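PDB 4K70: UL37 from Suid herpesvirus 1, which is an inner tegument protein that probably helps control viral trafficking, represented here by its mainly helical N-terminal half. Local coordinates for residues S25-L28 / E29-A33; T38-G41 / V42-L45; L448-V451 / A452-E455; L460-S463 / A464-A468. One frame throughout, in Å; residues are numbered along the deposited sequence.

Contact 1 of 4, residues S25-L28 / E29-A33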
ATOM      1  N   SER A  25      21.345   7.806 -33.874  1.00 57.75           N
ATOM      2  CA  SER A  25      20.274   8.713 -33.451  1.00 57.18           C
ATOM      3  C   SER A  25      19.008   7.963 -33.040  1.00 54.06           C
ATOM      4  O   SER A  25      18.418   8.245 -32.001  1.00 58.83           O
ATOM      5  CB  SER A  25      19.946   9.717 -34.560  1.00 62.07           C
ATOM      6  OG  SER A  25      20.856  10.803 -34.544  1.00 64.53           O
ATOM      7  N   ARG A  26      18.601   7.008 -33.868  1.00 56.95           N
ATOM      8  CA  ARG A  26      17.441   6.176 -33.589  1.00 57.12           C
ATOM      9  C   ARG A  26      17.580   5.409 -32.279  1.00 53.47           C
ATOM     10  O   ARG A  26      16.662   5.392 -31.464  1.00 50.43           O
ATOM     11  CB  ARG A  26      17.240   5.186 -34.730  1.00 52.75           C
ATOM     12  CG  ARG A  26      17.124   5.849 -36.067  1.00 56.83           C
ATOM     13  CD  ARG A  26      15.946   6.805 -36.080  1.00 61.40           C
ATOM     14  NE  ARG A  26      15.748   7.389 -37.402  1.00 62.84           N
ATOM     15  CZ  ARG A  26      15.894   8.680 -37.671  1.00 63.77           C
ATOM     16  NH1 ARG A  26      16.223   9.523 -36.700  1.00 61.40           N
ATOM     17  NH2 ARG A  26      15.700   9.128 -38.904  1.00 62.57           N
ATOM     18  N   ILE A  27      18.722   4.753 -32.096  1.00 50.91           N
ATOM     19  CA  ILE A  27      18.970   3.982 -30.883  1.00 49.93           C
ATOM     20  C   ILE A  27      18.996   4.915 -29.678  1.00 47.43           C
ATOM     21  O   ILE A  27      18.412   4.617 -28.635  1.00 47.42           O
ATOM     22  CB  ILE A  27      20.286   3.165 -30.974  1.00 45.01           C
ATOM     23  CG1 ILE A  27      20.181   2.107 -32.071  1.00 41.93           C
ATOM     24  CG2 ILE A  27      20.603   2.511 -29.633  1.00 45.93           C
ATOM     25  CD1 ILE A  27      21.470   1.369 -32.353  1.00 43.42           C
ATOM     26  N   LEU A  28      19.656   6.058 -29.837  1.00 52.05           N
ATOM     27  CA  LEU A  28      19.728   7.057 -28.777  1.00 52.68           C
ATOM     28  C   LEU A  28      18.335   7.549 -28.399  1.00 52.15           C
ATOM     29  O   LEU A  28      18.083   7.884 -27.240  1.00 52.73           O
ATOM     30  CB  LEU A  28      20.617   8.233 -29.194  1.00 52.20           C
ATOM     31  CG  LEU A  28      22.116   7.951 -29.339  1.00 54.48           C
ATOM     32  CD1 LEU A  28      22.828   9.156 -29.939  1.00 56.25           C
ATOM     33  CD2 LEU A  28      22.745   7.558 -28.006  1.00 43.42           C
ATOM     34  N   GLU A  29      17.431   7.584 -29.372  1.00 51.28           N
ATOM     35  CA  GLU A  29      16.056   8.005 -29.109  1.00 52.27           C
ATOM     36  C   GLU A  29      15.319   6.974 -28.261  1.00 49.75           C
ATOM     37  O   GLU A  29      14.557   7.328 -27.355  1.00 48.73           O
ATOM     38  CB  GLU A  29      15.304   8.257 -30.415  1.00 54.76           C
ATOM     39  CG  GLU A  29      15.742   9.524 -31.126  1.00 61.90           C
ATOM     40  CD  GLU A  29      15.488   9.477 -32.620  1.00 63.72           C
ATOM     41  OE1 GLU A  29      14.582   8.728 -33.049  1.00 64.62           O
ATOM     42  OE2 GLU A  29      16.206  10.186 -33.361  1.00 64.90           O
ATOM     43  N   PHE A  30      15.552   5.699 -28.556  1.00 47.00           N
ATOM     44  CA  PHE A  30      14.966   4.632 -27.762  1.00 42.90           C
ATOM     45  C   PHE A  30      15.484   4.725 -26.333  1.00 45.05           C
ATOM     46  O   PHE A  30      14.718   4.583 -25.378  1.00 43.70           O
ATOM     47  CB  PHE A  30      15.283   3.272 -28.370  1.00 43.37           C
ATOM     48  CG  PHE A  30      14.825   2.114 -27.535  1.00 41.97           C
ATOM     49  CD1 PHE A  30      13.483   1.776 -27.470  1.00 42.41           C
ATOM     50  CD2 PHE A  30      15.739   1.358 -26.822  1.00 39.43           C
ATOM     51  CE1 PHE A  30      13.059   0.702 -26.699  1.00 40.76           C
ATOM     52  CE2 PHE A  30      15.324   0.286 -26.051  1.00 40.11           C
ATOM     53  CZ  PHE A  30      13.981  -0.045 -25.991  1.00 35.99           C
ATOM     54  N   PHE A  31      16.781   4.992 -26.196  1.00 44.07           N
ATOM     55  CA  PHE A  31      17.401   5.148 -24.886  1.00 42.88           C
ATOM     56  C   PHE A  31      16.673   6.182 -24.019  1.00 46.02           C
ATOM     57  O   PHE A  31      16.690   6.092 -22.793  1.00 45.08           O
ATOM     58  CB  PHE A  31      18.885   5.519 -25.028  1.00 42.66           C
ATOM     59  CG  PHE A  31      19.766   4.370 -25.446  1.00 38.72           C
ATOM     60  CD1 PHE A  31      19.311   3.065 -25.370  1.00 39.85           C
ATOM     61  CD2 PHE A  31      21.057   4.598 -25.907  1.00 43.28           C
ATOM     62  CE1 PHE A  31      20.127   1.998 -25.750  1.00 38.15           C
ATOM     63  CE2 PHE A  31      21.881   3.539 -26.290  1.00 43.58           C
ATOM     64  CZ  PHE A  31      21.416   2.240 -26.211  1.00 39.10           C
ATOM     65  N   MET A  32      16.020   7.151 -24.654  1.00 46.56           N
ATOM     66  CA  MET A  32      15.347   8.217 -23.914  1.00 48.14           C
ATOM     67  C   MET A  32      13.819   8.250 -24.080  1.00 44.82           C
ATOM     68  O   MET A  32      13.150   9.143 -23.558  1.00 48.01           O
ATOM     69  CB  MET A  32      15.952   9.572 -24.276  1.00 47.49           C
ATOM     70  CG  MET A  32      17.365   9.760 -23.747  1.00 52.11           C
ATOM     71  SD  MET A  32      18.051  11.371 -24.157  1.00 62.43           S
ATOM     72  CE  MET A  32      18.354  11.160 -25.909  1.00 52.98           C
ATOM     73  N   ALA A  33      13.275   7.265 -24.783  1.00 46.27           N
ATOM     74  CA  ALA A  33      11.840   7.219 -25.052  1.00 45.18           C
ATOM     75  C   ALA A  33      10.989   7.138 -23.784  1.00 46.57           C
ATOM     76  O   ALA A  33      11.463   6.746 -22.717  1.00 46.70           O
ATOM     77  CB  ALA A  33      11.510   6.069 -25.992  1.00 45.44           C
TER
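Ile27 and Phe31 touch one turn apart on the last turns of helix 20-32, an i/i+4 pair in which a methyl group sits on an aromatic face. The two side chains run alongside each other: Ile27 CG2 lies 3.9 Å from the centroid of the Phe31 ring, 26° off its normal, a CH-pi contact, and its closest ring atom is Phe31 CZ at 3.5 Å. The branch that reaches the ring is the one lying opposite the backbone N of Ile27. Carbonyl O of Ile27 lies over a face of the same ring, displaced toward its rim, while also accepting from Phe31 N at 3.0 Å. Leu28 adds its CD2, 4.0 Å from Phe31 CD2.

One shell out, these apolar groups are held by their neighbours: Ile27 rests on Leu68 and Phe31 on Leu75 of helix 63-78, while Leu28 and Phe31 also meet helix 464-481 through Ala464, Ala468, Ala465 and Leu469. Phe30 leaves the group for helix 4-12 and makes a cation-pi contact with Arg79.

On the polar flank the grip is weaker. Arg26 and Glu29 point the same way, their guanidinium and carboxylate planes 40° apart, in a long salt bridge whose hydrogen bond is weak: Arg26 NH1 stands 3.4 Å from Glu29 OE2, which meets the guanidinium at its edge.

Contact 2 of 4, residues T38-G41 / V42-L45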
ATOM      1  N   THR A  38       3.224  -3.095 -23.337  1.00 28.11           N
ATOM      2  CA  THR A  38       2.562  -4.150 -22.596  1.00 24.06           C
ATOM      3  C   THR A  38       3.256  -5.474 -22.882  1.00 25.24           C
ATOM      4  O   THR A  38       3.988  -5.602 -23.863  1.00 28.72           O
ATOM      5  CB  THR A  38       1.053  -4.241 -22.935  1.00 30.13           C
ATOM      6  OG1 THR A  38       0.879  -4.707 -24.279  1.00 23.03           O
ATOM      7  CG2 THR A  38       0.359  -2.879 -22.759  1.00 28.49           C
ATOM      8  N   PRO A  39       3.052  -6.461 -22.008  1.00 23.60           N
ATOM      9  CA  PRO A  39       3.690  -7.769 -22.169  1.00 23.49           C
ATOM     10  C   PRO A  39       3.402  -8.406 -23.534  1.00 26.84           C
ATOM     11  O   PRO A  39       4.329  -8.910 -24.181  1.00 24.90           O
ATOM     12  CB  PRO A  39       3.090  -8.591 -21.022  1.00 25.12           C
ATOM     13  CG  PRO A  39       2.795  -7.563 -19.952  1.00 26.14           C
ATOM     14  CD  PRO A  39       2.393  -6.310 -20.700  1.00 24.84           C
ATOM     15  N   ALA A  40       2.144  -8.380 -23.964  1.00 25.18           N
ATOM     16  CA  ALA A  40       1.766  -8.899 -25.273  1.00 23.51           C
ATOM     17  C   ALA A  40       2.423  -8.095 -26.384  1.00 23.21           C
ATOM     18  O   ALA A  40       2.836  -8.650 -27.401  1.00 28.48           O
ATOM     19  CB  ALA A  40       0.208  -8.897 -25.441  1.00 25.10           C
ATOM     20  N   GLY A  41       2.515  -6.789 -26.192  1.00 23.14           N
ATOM     21  CA  GLY A  41       3.141  -5.921 -27.180  1.00 25.57           C
ATOM     22  C   GLY A  41       4.624  -6.203 -27.344  1.00 30.36           C
ATOM     23  O   GLY A  41       5.126  -6.369 -28.458  1.00 29.86           O
ATOM     24  N   VAL A  42       5.337  -6.266 -26.228  1.00 26.89           N
ATOM     25  CA  VAL A  42       6.756  -6.601 -26.278  1.00 28.39           C
ATOM     26  C   VAL A  42       6.961  -7.988 -26.840  1.00 26.49           C
ATOM     27  O   VAL A  42       7.845  -8.204 -27.655  1.00 29.30           O
ATOM     28  CB  VAL A  42       7.415  -6.509 -24.895  1.00 25.95           C
ATOM     29  CG1 VAL A  42       8.847  -7.078 -24.947  1.00 29.84           C
ATOM     30  CG2 VAL A  42       7.397  -5.071 -24.412  1.00 25.17           C
ATOM     31  N   ARG A  43       6.147  -8.929 -26.380  1.00 27.48           N
ATOM     32  CA  ARG A  43       6.197 -10.309 -26.835  1.00 28.90           C
ATOM     33  C   ARG A  43       6.048 -10.420 -28.358  1.00 31.28           C
ATOM     34  O   ARG A  43       6.738 -11.200 -29.003  1.00 27.52           O
ATOM     35  CB  ARG A  43       5.098 -11.102 -26.132  1.00 29.05           C
ATOM     36  CG  ARG A  43       5.241 -12.585 -26.206  1.00 31.73           C
ATOM     37  CD  ARG A  43       4.561 -13.230 -25.010  1.00 31.73           C
ATOM     38  NE  ARG A  43       3.185 -12.763 -24.847  1.00 32.56           N
ATOM     39  CZ  ARG A  43       2.157 -13.201 -25.570  1.00 35.31           C
ATOM     40  NH1 ARG A  43       2.347 -14.115 -26.513  1.00 38.37           N
ATOM     41  NH2 ARG A  43       0.944 -12.723 -25.353  1.00 33.40           N
ATOM     42  N   GLY A  44       5.161  -9.618 -28.936  1.00 30.60           N
ATOM     43  CA  GLY A  44       4.986  -9.616 -30.378  1.00 33.93           C
ATOM     44  C   GLY A  44       6.159  -9.027 -31.147  1.00 31.57           C
ATOM     45  O   GLY A  44       6.399  -9.400 -32.290  1.00 29.98           O
ATOM     46  N   LEU A  45       6.903  -8.122 -30.517  1.00 30.54           N
ATOM     47  CA  LEU A  45       7.975  -7.404 -31.202  1.00 30.54           C
ATOM     48  C   LEU A  45       9.387  -7.853 -30.833  1.00 30.45           C
ATOM     49  O   LEU A  45      10.353  -7.364 -31.414  1.00 31.00           O
ATOM     50  CB  LEU A  45       7.880  -5.913 -30.914  1.00 32.71           C
ATOM     51  CG  LEU A  45       6.684  -5.165 -31.484  1.00 38.07           C
ATOM     52  CD1 LEU A  45       6.698  -3.731 -30.974  1.00 45.92           C
ATOM     53  CD2 LEU A  45       6.708  -5.215 -32.998  1.00 39.62           C
TER
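Val42 and Thr38 meet at the first turn of helix 39-60, where the packing is tight. Val42 N gives Thr38 O a short, almost straight bond of 2.8 Å, 173° at the hydrogen, and Val42 CG2 comes to 3.5 Å from the same oxygen. Thr38 is the N-cap: chi1 of 69° turns its OG1 to the N-H of Gly41, from which it accepts at 3.3 Å, so both its hydroxyl and its carbonyl oxygen take N-H groups of the opening turn. The next bond, Arg43 N to Pro39 O at 2.9 Å, brings Arg43 CB to 3.0 Å from Pro39 O.

The looser side is that of Ala40, Gly41 and Gly44, where the two glycines bring no side chain and Gly41 O receives only a weak bond from Leu45 N. Arg43 runs along its border, leaving the backbone extended and then bending at chi3 (52°), which carries its guanidinium back beside Ala40; there Arg43 NH2 passes Ala40 CB at 3.9 Å, a van der Waals approach to an exposed residue. A bound sodium ion lies about 4 Å from the Arg43 side chain.

Pro39, Val42 and Arg43 face helix 89-98 through Leu91, Leu94, Glu93 and Val97, with Pro39 also against His82, which binds calcium in a structure of this protein, though that ion is not bound to this chain here. Val42 and Leu45 pack on Met5 of helix 4-12.

Contact 3 of 4, residues L448-V451 / A452-E455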
ATOM      1  N   LEU A 448      25.447   1.452 -16.316  1.00 38.00           N
ATOM      2  CA  LEU A 448      26.673   2.125 -16.739  1.00 36.59           C
ATOM      3  C   LEU A 448      27.881   1.189 -16.814  1.00 36.95           C
ATOM      4  O   LEU A 448      28.812   1.443 -17.579  1.00 37.51           O
ATOM      5  CB  LEU A 448      26.979   3.311 -15.828  1.00 40.34           C
ATOM      6  CG  LEU A 448      26.059   4.514 -16.003  1.00 43.25           C
ATOM      7  CD1 LEU A 448      26.486   5.640 -15.070  1.00 43.81           C
ATOM      8  CD2 LEU A 448      26.066   4.968 -17.460  1.00 39.90           C
ATOM      9  N   ARG A 449      27.877   0.122 -16.019  1.00 34.71           N
ATOM     10  CA  ARG A 449      28.916  -0.898 -16.128  1.00 36.53           C
ATOM     11  C   ARG A 449      28.837  -1.580 -17.493  1.00 40.43           C
ATOM     12  O   ARG A 449      29.855  -1.911 -18.100  1.00 34.11           O
ATOM     13  CB  ARG A 449      28.797  -1.943 -15.013  1.00 38.38           C
ATOM     14  CG  ARG A 449      29.183  -1.434 -13.605  1.00 36.84           C
ATOM     15  CD  ARG A 449      29.392  -2.602 -12.647  1.00 32.74           C
ATOM     16  NE  ARG A 449      28.151  -3.325 -12.352  1.00 34.05           N
ATOM     17  CZ  ARG A 449      27.326  -3.010 -11.358  1.00 34.87           C
ATOM     18  NH1 ARG A 449      27.602  -1.981 -10.567  1.00 35.62           N
ATOM     19  NH2 ARG A 449      26.226  -3.717 -11.150  1.00 34.77           N
ATOM     20  N   GLU A 450      27.619  -1.791 -17.981  1.00 37.52           N
ATOM     21  CA  GLU A 450      27.453  -2.404 -19.294  1.00 35.41           C
ATOM     22  C   GLU A 450      27.823  -1.415 -20.391  1.00 39.04           C
ATOM     23  O   GLU A 450      28.400  -1.797 -21.415  1.00 37.79           O
ATOM     24  CB  GLU A 450      26.028  -2.934 -19.483  1.00 35.03           C
ATOM     25  CG  GLU A 450      25.649  -4.007 -18.482  1.00 33.49           C
ATOM     26  CD  GLU A 450      26.634  -5.167 -18.460  1.00 40.13           C
ATOM     27  OE1 GLU A 450      27.586  -5.181 -19.280  1.00 41.79           O
ATOM     28  OE2 GLU A 450      26.450  -6.078 -17.622  1.00 39.02           O
ATOM     29  N   VAL A 451      27.497  -0.144 -20.170  1.00 34.66           N
ATOM     30  CA  VAL A 451      27.892   0.902 -21.100  1.00 37.32           C
ATOM     31  C   VAL A 451      29.418   1.002 -21.156  1.00 42.90           C
ATOM     32  O   VAL A 451      30.004   1.076 -22.237  1.00 45.46           O
ATOM     33  CB  VAL A 451      27.293   2.254 -20.720  1.00 35.33           C
ATOM     34  CG1 VAL A 451      27.857   3.349 -21.608  1.00 41.98           C
ATOM     35  CG2 VAL A 451      25.773   2.209 -20.839  1.00 35.16           C
ATOM     36  N   ALA A 452      30.057   0.981 -19.991  1.00 40.09           N
ATOM     37  CA  ALA A 452      31.514   1.046 -19.922  1.00 43.07           C
ATOM     38  C   ALA A 452      32.175  -0.175 -20.563  1.00 46.67           C
ATOM     39  O   ALA A 452      33.265  -0.068 -21.120  1.00 52.84           O
ATOM     40  CB  ALA A 452      31.979   1.215 -18.489  1.00 45.27           C
ATOM     41  N   ALA A 453      31.517  -1.330 -20.498  1.00 46.90           N
ATOM     42  CA  ALA A 453      32.029  -2.533 -21.157  1.00 46.06           C
ATOM     43  C   ALA A 453      31.973  -2.399 -22.676  1.00 47.05           C
ATOM     44  O   ALA A 453      32.902  -2.790 -23.382  1.00 51.30           O
ATOM     45  CB  ALA A 453      31.258  -3.764 -20.711  1.00 44.91           C
ATOM     46  N   ALA A 454      30.875  -1.851 -23.177  1.00 45.81           N
ATOM     47  CA  ALA A 454      30.716  -1.645 -24.613  1.00 46.76           C
ATOM     48  C   ALA A 454      31.666  -0.557 -25.102  1.00 49.80           C
ATOM     49  O   ALA A 454      32.153  -0.604 -26.233  1.00 47.91           O
ATOM     50  CB  ALA A 454      29.276  -1.280 -24.938  1.00 42.23           C
ATOM     51  N   GLU A 455      31.916   0.428 -24.242  1.00 49.31           N
ATOM     52  CA  GLU A 455      32.841   1.510 -24.556  1.00 51.29           C
ATOM     53  C   GLU A 455      34.247   0.965 -24.756  1.00 51.55           C
ATOM     54  O   GLU A 455      34.960   1.389 -25.661  1.00 56.12           O
ATOM     55  CB  GLU A 455      32.837   2.563 -23.447  1.00 50.13           C
ATOM     56  CG  GLU A 455      31.687   3.545 -23.526  1.00 48.24           C
ATOM     57  CD  GLU A 455      31.677   4.521 -22.362  1.00 49.63           C
ATOM     58  OE1 GLU A 455      32.390   4.260 -21.369  1.00 48.19           O
ATOM     59  OE2 GLU A 455      30.962   5.549 -22.439  1.00 47.03           O
TER
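Val451 and Glu455 face the same flank of helix 438-458, one turn apart, in the regular alpha-helical i to i+4 pattern. The backbone supplies the hydrogen bonds within this piece: Ala452, Ala453, Ala454 and Glu455 each donate to the carbonyl four residues earlier, the shortest being Ala452 N to Leu448 O and Glu455 N to Val451 O, both 2.8 Å. Three alanines in a row keep the apolar contacts small, each methyl lying against one or two backbone carbonyl oxygens; Ala452 CB is 3.3 Å from Leu448 O.

The van der Waals part belongs to Val451 and Glu455. Glu455 CG, on the side of its own backbone N (chi1 -81°), comes to 3.3 Å from Val451 O, and the extended chain beyond it slants across the valine, leaving the carboxylate beside CG1. On the same flank, Val451 packs on Arg466 and Leu469 of helix 464-481.

Among the charged groups, Arg449 NH2 forms a salt bridge with Glu117, while the buried Glu450 bends at chi2 and is doubly held, OE1 by Arg113 in a salt bridge and OE2 by the backbone N of Glu117, which would probably stabilise its negative charge. Glu455 OE2 has its polar partners in Ser463 and Arg466, and that oxygen also lies 3.9 Å from Val451 CG1.

Contact 4 of 4, residues L460-S463 / A464-A468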
ATOM      1  N   LEU A 460      36.663   3.208 -26.737  1.00 60.43           N
ATOM      2  CA  LEU A 460      36.438   4.601 -26.353  1.00 59.32           C
ATOM      3  C   LEU A 460      36.378   4.749 -24.836  1.00 58.49           C
ATOM      4  O   LEU A 460      36.341   3.753 -24.108  1.00 55.55           O
ATOM      5  CB  LEU A 460      35.142   5.147 -26.957  1.00 59.03           C
ATOM      6  CG  LEU A 460      34.489   4.423 -28.135  1.00 56.65           C
ATOM      7  CD1 LEU A 460      33.183   5.106 -28.510  1.00 54.73           C
ATOM      8  CD2 LEU A 460      35.418   4.374 -29.325  1.00 59.28           C
ATOM      9  N   ALA A 461      36.368   5.997 -24.371  1.00 60.28           N
ATOM     10  CA  ALA A 461      36.259   6.298 -22.947  1.00 59.55           C
ATOM     11  C   ALA A 461      34.978   7.087 -22.681  1.00 60.96           C
ATOM     12  O   ALA A 461      34.649   7.408 -21.536  1.00 60.94           O
ATOM     13  CB  ALA A 461      37.475   7.075 -22.467  1.00 60.40           C
ATOM     14  N   HIS A 462      34.258   7.400 -23.754  1.00 59.53           N
ATOM     15  CA  HIS A 462      32.975   8.082 -23.643  1.00 56.89           C
ATOM     16  C   HIS A 462      32.120   7.837 -24.878  1.00 57.32           C
ATOM     17  O   HIS A 462      32.621   7.790 -26.002  1.00 57.91           O
ATOM     18  CB  HIS A 462      33.167   9.581 -23.439  1.00 56.78           C
ATOM     19  CG  HIS A 462      31.885  10.323 -23.228  1.00 59.97           C
ATOM     20  ND1 HIS A 462      30.943   9.928 -22.303  1.00 59.93           N
ATOM     21  CD2 HIS A 462      31.388  11.432 -23.823  1.00 63.09           C
ATOM     22  CE1 HIS A 462      29.920  10.765 -22.335  1.00 60.25           C
ATOM     23  NE2 HIS A 462      30.165  11.688 -23.249  1.00 60.73           N
ATOM     24  N   SER A 463      30.824   7.678 -24.658  1.00 52.77           N
ATOM     25  CA  SER A 463      29.911   7.392 -25.747  1.00 51.74           C
ATOM     26  C   SER A 463      28.678   8.273 -25.668  1.00 46.87           C
ATOM     27  O   SER A 463      28.351   8.811 -24.612  1.00 50.63           O
ATOM     28  CB  SER A 463      29.511   5.913 -25.727  1.00 53.64           C
ATOM     29  OG  SER A 463      28.968   5.545 -24.470  1.00 49.63           O
ATOM     30  N   ALA A 464      28.010   8.437 -26.802  1.00 49.01           N
ATOM     31  CA  ALA A 464      26.721   9.111 -26.839  1.00 49.34           C
ATOM     32  C   ALA A 464      25.711   8.264 -26.072  1.00 48.81           C
ATOM     33  O   ALA A 464      24.774   8.786 -25.471  1.00 49.09           O
ATOM     34  CB  ALA A 464      26.268   9.301 -28.276  1.00 45.68           C
ATOM     35  N   ALA A 465      25.918   6.950 -26.106  1.00 47.12           N
ATOM     36  CA  ALA A 465      25.094   6.007 -25.365  1.00 46.25           C
ATOM     37  C   ALA A 465      25.090   6.367 -23.885  1.00 46.81           C
ATOM     38  O   ALA A 465      24.039   6.443 -23.263  1.00 47.70           O
ATOM     39  CB  ALA A 465      25.602   4.592 -25.569  1.00 45.78           C
ATOM     40  N   ARG A 466      26.278   6.601 -23.340  1.00 47.36           N
ATOM     41  CA  ARG A 466      26.422   7.011 -21.950  1.00 49.41           C
ATOM     42  C   ARG A 466      25.626   8.278 -21.639  1.00 50.24           C
ATOM     43  O   ARG A 466      24.992   8.384 -20.593  1.00 49.40           O
ATOM     44  CB  ARG A 466      27.896   7.225 -21.607  1.00 47.42           C
ATOM     45  CG  ARG A 466      28.121   7.755 -20.203  1.00 50.85           C
ATOM     46  CD  ARG A 466      29.590   7.703 -19.827  1.00 48.58           C
ATOM     47  NE  ARG A 466      30.114   6.338 -19.829  1.00 44.58           N
ATOM     48  CZ  ARG A 466      30.275   5.593 -18.739  1.00 42.89           C
ATOM     49  NH1 ARG A 466      29.962   6.079 -17.545  1.00 47.32           N
ATOM     50  NH2 ARG A 466      30.763   4.365 -18.838  1.00 42.08           N
ATOM     51  N   GLU A 467      25.655   9.237 -22.551  1.00 51.33           N
ATOM     52  CA  GLU A 467      25.023  10.520 -22.287  1.00 48.35           C
ATOM     53  C   GLU A 467      23.507  10.427 -22.393  1.00 49.10           C
ATOM     54  O   GLU A 467      22.781  11.052 -21.614  1.00 50.13           O
ATOM     55  CB  GLU A 467      25.555  11.579 -23.245  1.00 53.74           C
ATOM     56  CG  GLU A 467      25.378  12.992 -22.735  1.00 60.19           C
ATOM     57  CD  GLU A 467      25.743  14.035 -23.770  1.00 70.03           C
ATOM     58  OE1 GLU A 467      26.706  13.811 -24.545  1.00 71.28           O
ATOM     59  OE2 GLU A 467      25.059  15.082 -23.808  1.00 68.12           O
ATOM     60  N   ALA A 468      23.028   9.649 -23.362  1.00 49.22           N
ATOM     61  CA  ALA A 468      21.589   9.444 -23.534  1.00 50.83           C
ATOM     62  C   ALA A 468      20.984   8.718 -22.329  1.00 47.48           C
ATOM     63  O   ALA A 468      20.007   9.176 -21.745  1.00 45.07           O
ATOM     64  CB  ALA A 468      21.316   8.673 -24.807  1.00 47.21           C
TER
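Arg466, in the first turn of helix 464-481, touches both Ser463 and His462. Its CB stands 3.4 Å from Ser463 O and 3.5 Å from Ser463 OG. CG, held opposite the backbone N, then runs out past the imidazole, 4.1 Å from His462 CE1. CD comes nearest to the imidazole, 3.6 Å from His462 ND1, and lies in the ring plane at its edge; the two side chains cross with ring and guanidinium planes 47° apart. The chain bends at chi3 (-62°), and NE leaves the histidine for OE2 of Glu455, in a salt bridge, while at the tip Arg466 NH2 packs 3.4 Å from Ala452 CB.

Ser463 is the N-cap. Its OG accepts from Arg466 N at 3.1 Å, and chi1 of 55° tucks that hydroxyl back over its own backbone, turned to the amide. The same OG is hydrogen-bonded to Glu455 OE2, so the capping oxygen and the arginine share one carboxylate oxygen, which probably helps fix both. From the backbone, Ser463 O takes a weak bond from Glu467 N.

The capped end of helix 464-481 meets three other helices: Ser463 lies against Val451 of helix 438-458, Ala465 N donates to Glu64 of helix 63-78, and the alanine face of the first turns is directed to helix 20-32.

In the fold
Along the chain the order is contact 1 on helix 20-32, contact 2 at the start of helix 39-60, contact 3 on helix 438-458 and contact 4 at the start of helix 464-481. Although about 400 residues separate the first pair from the second, contacts 1 and 4 touch, their centres about 13 Å apart. Contacts 3 and 4 are closer still, about 9 Å between centres, on consecutive helices. Contact 2 stands off, its centre about 19 Å from that of contact 1 and about 27 and 29 Å from those of contacts 3 and 4. The final helices of this mainly helical N-terminal half thus pack back on its early ones, on one side of the chain's centre.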